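Local coordinates for abhydrolase domain-containing protein (Exiguobacterium antarcticum, PDB 5H3H) that probably hydrolyses ester bonds as an alpha/beta-hydrolase-fold esterase with perhydrolase activity, and binds ethaneperoxoic acid in its pocket, at residues Gln151-Pro154 with Ser155-Lys158; Gln175-His178 with Asn179-Val182; Cys223-Glu226 with Phe227-Val230. All coordinates share one frame; numbering follows the deposited sequence.

Contact 1 (Gln151-Pro154 with Ser155-Lys158); sequences QDRP and SMLK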
ATOM      1  N   GLN B 151      13.506  29.504  21.390  1.00 25.07           N
ATOM      2  CA  GLN B 151      13.761  30.737  22.145  1.00 24.86           C
ATOM      3  C   GLN B 151      12.537  31.447  22.660  1.00 25.39           C
ATOM      4  O   GLN B 151      12.601  32.028  23.728  1.00 22.28           O
ATOM      5  CB  GLN B 151      14.447  31.687  21.207  1.00 28.40           C
ATOM      6  CG  GLN B 151      15.817  31.165  20.829  1.00 31.52           C
ATOM      7  CD  GLN B 151      16.522  32.170  19.975  1.00 37.13           C
ATOM      8  OE1 GLN B 151      16.143  32.396  18.817  1.00 42.02           O
ATOM      9  NE2 GLN B 151      17.505  32.833  20.561  1.00 33.48           N
ATOM     10  N   ASP B 152      11.429  31.412  21.892  1.00 24.74           N
ATOM     11  CA  ASP B 152      10.204  32.175  22.222  1.00 24.94           C
ATOM     12  C   ASP B 152       9.124  31.577  21.313  1.00 22.03           C
ATOM     13  O   ASP B 152       8.838  32.130  20.269  1.00 16.91           O
ATOM     14  CB  ASP B 152      10.441  33.675  21.859  1.00 31.99           C
ATOM     15  CG  ASP B 152       9.946  34.659  22.903  1.00 38.91           C
ATOM     16  OD1 ASP B 152      10.611  34.746  23.975  1.00 54.61           O
ATOM     17  OD2 ASP B 152       8.975  35.433  22.637  1.00 32.26           O
ATOM     18  N   ARG B 153       8.528  30.455  21.732  1.00 19.28           N
ATOM     19  CA  ARG B 153       7.505  29.787  20.884  1.00 17.05           C
ATOM     20  C   ARG B 153       6.222  30.634  20.731  1.00 17.32           C
ATOM     21  O   ARG B 153       5.720  30.804  19.624  1.00 17.60           O
ATOM     22  CB  ARG B 153       7.280  28.331  21.359  1.00 16.41           C
ATOM     23  CG  ARG B 153       6.322  27.512  20.483  1.00 18.86           C
ATOM     24  CD  ARG B 153       6.346  26.042  20.901  1.00 19.20           C
ATOM     25  NE  ARG B 153       5.880  25.930  22.275  1.00 18.22           N
ATOM     26  CZ  ARG B 153       4.616  25.734  22.634  1.00 19.55           C
ATOM     27  NH1 ARG B 153       4.322  25.686  23.916  1.00 20.39           N
ATOM     28  NH2 ARG B 153       3.638  25.594  21.714  1.00 22.00           N
ATOM     29  N   PRO B 154       5.692  31.215  21.798  1.00 19.55           N
ATOM     30  CA  PRO B 154       4.474  32.005  21.508  1.00 19.84           C
ATOM     31  C   PRO B 154       4.694  33.173  20.540  1.00 19.01           C
ATOM     32  O   PRO B 154       3.785  33.495  19.750  1.00 16.36           O
ATOM     33  CB  PRO B 154       4.044  32.509  22.886  1.00 20.35           C
ATOM     34  CG  PRO B 154       4.686  31.606  23.835  1.00 21.63           C
ATOM     35  CD  PRO B 154       5.917  31.019  23.225  1.00 20.42           C
ATOM     36  N   SER B 155       5.883  33.806  20.590  1.00 18.79           N
ATOM     37  CA  SER B 155       6.186  34.935  19.610  1.00 20.45           C
ATOM     38  C   SER B 155       6.309  34.450  18.157  1.00 20.67           C
ATOM     39  O   SER B 155       5.775  35.089  17.225  1.00 19.53           O
ATOM     40  CB  SER B 155       7.416  35.722  20.025  1.00 19.97           C
ATOM     41  OG  SER B 155       7.162  36.363  21.264  1.00 22.14           O
ATOM     42  N   MET B 156       6.958  33.293  18.012  1.00 20.22           N
ATOM     43  CA  MET B 156       7.060  32.529  16.746  1.00 20.24           C
ATOM     44  C   MET B 156       5.677  32.332  16.190  1.00 19.49           C
ATOM     45  O   MET B 156       5.415  32.624  15.001  1.00 17.95           O
ATOM     46  CB  MET B 156       7.758  31.174  16.972  1.00 22.25           C
ATOM     47  CG  MET B 156       8.007  30.410  15.693  1.00 21.60           C
ATOM     48  SD  MET B 156       6.582  29.534  15.054  1.00 23.16           S
ATOM     49  CE  MET B 156       6.477  28.170  16.235  1.00 24.53           C
ATOM     50  N   LEU B 157       4.794  31.808  17.041  1.00 20.86           N
ATOM     51  CA  LEU B 157       3.387  31.569  16.659  1.00 18.54           C
ATOM     52  C   LEU B 157       2.614  32.807  16.241  1.00 17.35           C
ATOM     53  O   LEU B 157       1.843  32.751  15.329  1.00 16.32           O
ATOM     54  CB  LEU B 157       2.648  30.823  17.807  1.00 19.49           C
ATOM     55  CG  LEU B 157       3.105  29.382  18.060  1.00 18.94           C
ATOM     56  CD1 LEU B 157       2.444  28.839  19.300  1.00 19.09           C
ATOM     57  CD2 LEU B 157       2.792  28.438  16.890  1.00 22.95           C
ATOM     58  N   LYS B 158       2.711  33.888  16.988  1.00 21.06           N
ATOM     59  CA  LYS B 158       2.039  35.150  16.611  1.00 21.58           C
ATOM     60  C   LYS B 158       2.500  35.578  15.189  1.00 22.75           C
ATOM     61  O   LYS B 158       1.687  35.926  14.319  1.00 23.55           O
ATOM     62  CB  LYS B 158       2.337  36.221  17.650  1.00 22.64           C
ATOM     63  CG  LYS B 158       1.630  37.551  17.412  1.00 27.27           C
ATOM     64  CD  LYS B 158       2.095  38.533  18.512  1.00 30.91           C
ATOM     65  CE  LYS B 158       1.965  39.995  18.102  1.00 31.89           C
ATOM     66  NZ  LYS B 158       0.541  40.315  17.880  1.00 35.34           N
TER

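Contact 2 (Gln175-His178 with Asn179-Val182); sequences QWFH and NLSV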
ATOM      1  N   GLN B 175      -7.191  34.847  18.902  1.00 20.66           N
ATOM      2  CA  GLN B 175      -6.630  34.350  20.143  1.00 21.31           C
ATOM      3  C   GLN B 175      -6.960  32.867  20.351  1.00 19.15           C
ATOM      4  O   GLN B 175      -6.140  32.086  20.855  1.00 16.88           O
ATOM      5  CB  GLN B 175      -7.116  35.152  21.328  1.00 25.17           C
ATOM      6  CG  GLN B 175      -6.411  34.851  22.659  1.00 26.18           C
ATOM      7  CD  GLN B 175      -4.920  35.287  22.716  1.00 30.76           C
ATOM      8  OE1 GLN B 175      -4.531  36.302  22.161  1.00 35.97           O
ATOM      9  NE2 GLN B 175      -4.084  34.482  23.383  1.00 35.93           N
ATOM     10  N   TRP B 176      -8.182  32.507  20.025  1.00 17.60           N
ATOM     11  CA  TRP B 176      -8.567  31.111  20.031  1.00 17.05           C
ATOM     12  C   TRP B 176      -7.583  30.265  19.212  1.00 17.33           C
ATOM     13  O   TRP B 176      -7.162  29.194  19.646  1.00 17.55           O
ATOM     14  CB  TRP B 176     -10.042  30.951  19.569  1.00 17.04           C
ATOM     15  CG  TRP B 176     -10.393  29.541  19.192  1.00 18.54           C
ATOM     16  CD1 TRP B 176     -10.652  28.479  20.054  1.00 19.30           C
ATOM     17  CD2 TRP B 176     -10.473  29.019  17.892  1.00 16.75           C
ATOM     18  NE1 TRP B 176     -10.848  27.354  19.345  1.00 17.99           N
ATOM     19  CE2 TRP B 176     -10.793  27.655  18.010  1.00 17.54           C
ATOM     20  CE3 TRP B 176     -10.289  29.564  16.619  1.00 16.82           C
ATOM     21  CZ2 TRP B 176     -10.929  26.806  16.883  1.00 18.02           C
ATOM     22  CZ3 TRP B 176     -10.472  28.735  15.488  1.00 17.78           C
ATOM     23  CH2 TRP B 176     -10.762  27.346  15.648  1.00 18.31           C
ATOM     24  N   PHE B 177      -7.303  30.707  17.998  1.00 17.17           N
ATOM     25  CA  PHE B 177      -6.494  29.954  17.070  1.00 18.81           C
ATOM     26  C   PHE B 177      -5.057  29.879  17.535  1.00 18.37           C
ATOM     27  O   PHE B 177      -4.438  28.803  17.503  1.00 15.52           O
ATOM     28  CB  PHE B 177      -6.636  30.462  15.634  1.00 22.32           C
ATOM     29  CG  PHE B 177      -5.899  29.624  14.654  1.00 26.21           C
ATOM     30  CD1 PHE B 177      -6.407  28.371  14.289  1.00 29.04           C
ATOM     31  CD2 PHE B 177      -4.676  30.032  14.156  1.00 28.25           C
ATOM     32  CE1 PHE B 177      -5.714  27.546  13.406  1.00 29.44           C
ATOM     33  CE2 PHE B 177      -3.991  29.226  13.242  1.00 29.46           C
ATOM     34  CZ  PHE B 177      -4.508  27.978  12.877  1.00 28.83           C
ATOM     35  N   HIS B 178      -4.546  31.019  17.996  1.00 17.83           N
ATOM     36  CA  HIS B 178      -3.246  31.063  18.665  1.00 18.47           C
ATOM     37  C   HIS B 178      -3.101  30.040  19.820  1.00 18.25           C
ATOM     38  O   HIS B 178      -2.145  29.244  19.863  1.00 17.70           O
ATOM     39  CB  HIS B 178      -3.031  32.465  19.175  1.00 17.43           C
ATOM     40  CG  HIS B 178      -1.696  32.668  19.803  1.00 18.29           C
ATOM     41  ND1 HIS B 178      -1.515  32.730  21.157  1.00 20.43           N
ATOM     42  CD2 HIS B 178      -0.463  32.770  19.260  1.00 18.01           C
ATOM     43  CE1 HIS B 178      -0.237  32.904  21.427  1.00 18.24           C
ATOM     44  NE2 HIS B 178       0.417  32.949  20.290  1.00 20.97           N
ATOM     45  N   ASN B 179      -4.087  30.026  20.731  1.00 19.14           N
ATOM     46  CA  ASN B 179      -4.032  29.140  21.877  1.00 19.67           C
ATOM     47  C   ASN B 179      -4.082  27.642  21.499  1.00 20.43           C
ATOM     48  O   ASN B 179      -3.481  26.837  22.232  1.00 20.97           O
ATOM     49  CB  ASN B 179      -5.115  29.466  22.887  1.00 20.81           C
ATOM     50  CG  ASN B 179      -4.863  30.754  23.639  1.00 21.40           C
ATOM     51  OD1 ASN B 179      -3.772  31.332  23.627  1.00 24.51           O
ATOM     52  ND2 ASN B 179      -5.864  31.203  24.326  1.00 22.82           N
ATOM     53  N   LEU B 180      -4.711  27.287  20.344  1.00 19.46           N
ATOM     54  CA  LEU B 180      -4.681  25.914  19.832  1.00 20.22           C
ATOM     55  C   LEU B 180      -3.236  25.489  19.552  1.00 18.61           C
ATOM     56  O   LEU B 180      -2.874  24.351  19.776  1.00 18.91           O
ATOM     57  CB  LEU B 180      -5.421  25.767  18.497  1.00 22.54           C
ATOM     58  CG  LEU B 180      -6.877  26.116  18.380  1.00 23.40           C
ATOM     59  CD1 LEU B 180      -7.271  25.867  16.928  1.00 25.26           C
ATOM     60  CD2 LEU B 180      -7.668  25.310  19.392  1.00 24.42           C
ATOM     61  N   SER B 181      -2.410  26.422  19.065  1.00 17.13           N
ATOM     62  CA  SER B 181      -1.047  26.150  18.839  1.00 17.49           C
ATOM     63  C   SER B 181      -0.176  26.224  20.069  1.00 17.95           C
ATOM     64  O   SER B 181       0.771  25.454  20.164  1.00 19.83           O
ATOM     65  CB  SER B 181      -0.476  27.037  17.717  1.00 20.85           C
ATOM     66  OG  SER B 181      -0.977  26.598  16.418  1.00 24.54           O
ATOM     67  N   VAL B 182      -0.492  27.082  21.030  1.00 19.30           N
ATOM     68  CA  VAL B 182       0.325  27.145  22.255  1.00 19.46           C
ATOM     69  C   VAL B 182       0.214  25.862  23.088  1.00 20.78           C
ATOM     70  O   VAL B 182       1.195  25.443  23.650  1.00 19.62           O
ATOM     71  CB  VAL B 182       0.095  28.372  23.124  1.00 23.47           C
ATOM     72  CG1 VAL B 182       0.170  29.672  22.313  1.00 20.82           C
ATOM     73  CG2 VAL B 182      -1.188  28.267  23.853  1.00 29.96           C
TER

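Contact 3 (Cys223-Glu226 with Phe227-Val230); sequences CPFE and FAEV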
ATOM      1  N   CYS B 223       1.899  27.717   2.350  1.00 25.45           N
ATOM      2  CA  CYS B 223       1.971  26.797   1.256  1.00 25.58           C
ATOM      3  C   CYS B 223       1.508  27.530  -0.008  1.00 22.48           C
ATOM      4  O   CYS B 223       0.327  27.731  -0.253  1.00 23.12           O
ATOM      5  CB  CYS B 223       1.068  25.587   1.487  1.00 26.93           C
ATOM      6  SG  CYS B 223       1.608  24.584   2.857  1.00 25.65           S
ATOM      7  N   PRO B 224       2.448  27.910  -0.849  1.00 25.65           N
ATOM      8  CA  PRO B 224       2.057  28.699  -1.981  1.00 23.97           C
ATOM      9  C   PRO B 224       1.133  27.947  -2.960  1.00 24.56           C
ATOM     10  O   PRO B 224       1.215  26.678  -3.175  1.00 24.53           O
ATOM     11  CB  PRO B 224       3.391  29.083  -2.659  1.00 26.56           C
ATOM     12  CG  PRO B 224       4.476  28.481  -1.877  1.00 27.48           C
ATOM     13  CD  PRO B 224       3.904  27.716  -0.713  1.00 26.97           C
ATOM     14  N   PHE B 225       0.263  28.719  -3.559  1.00 21.44           N
ATOM     15  CA  PHE B 225      -0.690  28.156  -4.496  1.00 24.31           C
ATOM     16  C   PHE B 225      -0.076  27.244  -5.562  1.00 27.60           C
ATOM     17  O   PHE B 225      -0.752  26.262  -5.991  1.00 25.97           O
ATOM     18  CB  PHE B 225      -1.488  29.246  -5.146  1.00 25.24           C
ATOM     19  CG  PHE B 225      -2.571  28.718  -6.018  1.00 27.26           C
ATOM     20  CD1 PHE B 225      -3.755  28.247  -5.459  1.00 27.43           C
ATOM     21  CD2 PHE B 225      -2.412  28.666  -7.410  1.00 31.24           C
ATOM     22  CE1 PHE B 225      -4.766  27.732  -6.276  1.00 28.29           C
ATOM     23  CE2 PHE B 225      -3.440  28.171  -8.235  1.00 28.23           C
ATOM     24  CZ  PHE B 225      -4.592  27.674  -7.660  1.00 26.60           C
ATOM     25  N   GLU B 226       1.178  27.541  -5.978  1.00 30.09           N
ATOM     26  CA  GLU B 226       1.914  26.678  -6.898  1.00 30.02           C
ATOM     27  C   GLU B 226       1.958  25.185  -6.451  1.00 30.54           C
ATOM     28  O   GLU B 226       1.919  24.271  -7.313  1.00 27.20           O
ATOM     29  CB  GLU B 226       3.317  27.202  -7.186  1.00 32.81           C
ATOM     30  CG  GLU B 226       3.331  28.481  -8.023  1.00 36.43           C
ATOM     31  CD  GLU B 226       3.426  29.767  -7.220  1.00 41.48           C
ATOM     32  OE1 GLU B 226       3.009  29.816  -6.033  1.00 34.93           O
ATOM     33  OE2 GLU B 226       3.946  30.750  -7.797  1.00 47.70           O
ATOM     34  N   PHE B 227       2.025  24.934  -5.141  1.00 25.85           N
ATOM     35  CA  PHE B 227       1.924  23.517  -4.648  1.00 22.59           C
ATOM     36  C   PHE B 227       0.645  22.854  -5.181  1.00 23.51           C
ATOM     37  O   PHE B 227       0.654  21.671  -5.583  1.00 22.81           O
ATOM     38  CB  PHE B 227       1.826  23.458  -3.130  1.00 21.89           C
ATOM     39  CG  PHE B 227       3.103  23.758  -2.353  1.00 22.95           C
ATOM     40  CD1 PHE B 227       4.256  24.264  -2.936  1.00 22.79           C
ATOM     41  CD2 PHE B 227       3.081  23.596  -0.966  1.00 24.80           C
ATOM     42  CE1 PHE B 227       5.372  24.561  -2.162  1.00 26.28           C
ATOM     43  CE2 PHE B 227       4.208  23.881  -0.175  1.00 25.44           C
ATOM     44  CZ  PHE B 227       5.359  24.375  -0.782  1.00 27.35           C
ATOM     45  N   ALA B 228      -0.465  23.604  -5.191  1.00 24.10           N
ATOM     46  CA  ALA B 228      -1.750  23.075  -5.660  1.00 25.35           C
ATOM     47  C   ALA B 228      -1.720  22.712  -7.133  1.00 27.41           C
ATOM     48  O   ALA B 228      -2.213  21.686  -7.527  1.00 27.04           O
ATOM     49  CB  ALA B 228      -2.893  24.051  -5.398  1.00 25.91           C
ATOM     50  N   GLU B 229      -1.135  23.582  -7.951  1.00 29.32           N
ATOM     51  CA  GLU B 229      -0.935  23.267  -9.366  1.00 29.02           C
ATOM     52  C   GLU B 229      -0.149  21.974  -9.555  1.00 27.37           C
ATOM     53  O   GLU B 229      -0.473  21.151 -10.397  1.00 26.63           O
ATOM     54  CB  GLU B 229      -0.283  24.472 -10.072  1.00 31.86           C
ATOM     55  CG  GLU B 229      -1.291  25.603 -10.268  1.00 35.13           C
ATOM     56  CD  GLU B 229      -0.715  26.946 -10.750  1.00 39.99           C
ATOM     57  OE1 GLU B 229       0.516  27.159 -10.693  1.00 45.22           O
ATOM     58  OE2 GLU B 229      -1.521  27.808 -11.156  1.00 42.12           O
ATOM     59  N   VAL B 230       0.869  21.773  -8.755  1.00 25.10           N
ATOM     60  CA  VAL B 230       1.695  20.591  -8.881  1.00 28.58           C
ATOM     61  C   VAL B 230       0.896  19.335  -8.505  1.00 30.79           C
ATOM     62  O   VAL B 230       0.917  18.317  -9.227  1.00 30.21           O
ATOM     63  CB  VAL B 230       2.988  20.732  -8.103  1.00 29.05           C
ATOM     64  CG1 VAL B 230       3.728  19.395  -7.979  1.00 31.31           C
ATOM     65  CG2 VAL B 230       3.881  21.740  -8.815  1.00 30.71           C
TER

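Contact 1 (Gln151-Pro154 with Ser155-Lys158)
Three i to i+4 bonds begin helix 153-164 from its N-cap, Asp152: Met156 N to Asp152 O, Leu157 N to Arg153 O at 2.9 Å, and Lys158 N to Pro154 O. Asp152 makes no side-chain capping bond; its carboxylate instead takes the hydroxyl of Ser155, Ser155 OG to Asp152 OD2 at 2.5 Å, a very short bond. With chi1 at -64°, Ser155 OG lies beside its own backbone N, on the side from which Asp152 OD2 arrives. Pro154 suits the first turn, where its lack of an N-H costs the helix no bond. On the other flank, Leu157 CD1 comes obliquely to the Arg153 guanidinium, 4.2 Å from Arg153 NH2. The aliphatic part of Arg153 runs past Met156, with Arg153 CG 4.3 Å from Met156 CE. The polar end of Arg153 reaches on to the carbonyl of Val182 through NH2. Both buried, Met156 packs on helix 139-149 and Leu157 on helix 171-182, while Asp152, Ser155 and Lys158 stay exposed. The arrangement is that of an amphipathic helix N-terminus, here in the helical region inserted between strands 114-120 and 211-217 of the alpha/beta hydrolase fold.

Contact 2 (Gln175-His178 with Asn179-Val182)
Leu180 reaches back to two aromatic rings one turn earlier. Its CD1 lies over one face of the Trp176 indole, offset toward the rim, in a CH-pi contact 4.1 Å from the centre of the six-membered ring and 22° off the normal. The same methyl meets Phe177 obliquely, Leu180 CD1 standing 3.7 Å from Phe177 CD1, so a single branch fills the angle between the two aromatics; CD2 lies near Trp176 NE1. Carrying CG anti to the carbonyl carbon, chi1 -59°, Leu180 sends its branches back along the helix. A branched aliphatic residue suits this spot because one methyl can meet both rings while the other lies by the indole NE1.

A second CH-pi contact forms between His178 and Val182, whose side chains cross at about a right angle: Val182 CG1 sits over the imidazole face, 3.8 Å from its centre. His178 ND1 is buried and has no hydrogen-bonding partner, whereas NE2 makes a weak bond to Pro154 O. On the exposed side the amides of Gln175 and Asn179, their planes 70° apart, share a weak bond of 3.2 Å from Gln175 NE2 to Asn179 OD1. Beneath them, Asn179 N donates to Gln175 O, and Val182 N donates to His178 O.

Within helix 171-182, Phe177 turns inward to the rings of Phe164, which lines the ligand pocket, and Phe165, while Leu180 packs on Asn35 and Met36. His178, Ser181 and Val182 lie against Leu157 of the preceding helix 153-164.

Contact 3 (Cys223-Glu226 with Phe227-Val230)
The Pro224 CD methylene stands over the face of the Phe227 ring just ahead of helix 225-234, 3.8 Å from the ring centre and only 16° off the normal, in a close CH-pi contact. Beside it, Cys223 CB meets Phe227 CD2 at 3.7 Å, and the Cys223 sulfur makes an oblique sulfur-aromatic contact with the same ring, Cys223 SG to the Phe227 centroid 5.2 Å. Phe227 carries CG anti to its carbonyl carbon, chi1 -73°, which swings the ring back beneath the residues leading into the helix. The backbone N of Phe227 also bonds to Pro224 O at 2.8 Å.

Helix 225-234 is the connection in the beta-alpha-beta unit of strands 211-217 and 239-243. Cys223 is in the loop ahead of it, and its side chain lies about 5 Å from the bound ethaneperoxoic acid. Cys223 touches Ser96 and Phe127, and its N bonds to Asp220, which with Ser96 and His248 fits the pattern of a Ser-His-Asp triad. Replacing Phe227 by an alanine would probably deprive Pro224 and Cys223 of the ring they both lean on, leaving that approach to the helix less firmly placed.

One face of the Phe225 ring takes Ala228 CB, 4.2 Å above its plane, and its edge takes Glu229 OE2, 3.5 Å from Phe225 CE2, where ring hydrogens can meet a carboxylate oxygen. The small Ala228 suits the side that packs on Ile214 and His216 of strand 211-217. Glu229 runs alongside Glu226, both pointing the same way with carboxylate planes 83° apart.

In the fold
From the N terminus, the chain builds the first strands of the sheet before reaching contact 1, which opens helix 153-164; contact 2 follows in helix 171-182, and contact 3 in helix 225-234. Each is a one-turn closure within its own helix, so none encloses or crosses another. Contacts 1 and 2 have centres about 12 Å apart and touch: helices 153-164 and 171-182, neighbours in the chain, pack together there. Contact 3 lies about 26 Å from both, centre to centre, where Ala228 packs helix 225-234 on strand 211-217. The side chains of Phe177 in contact 2 and Cys223 in contact 3 lie about 6 Å and about 5 Å from the bound ethaneperoxoic acid.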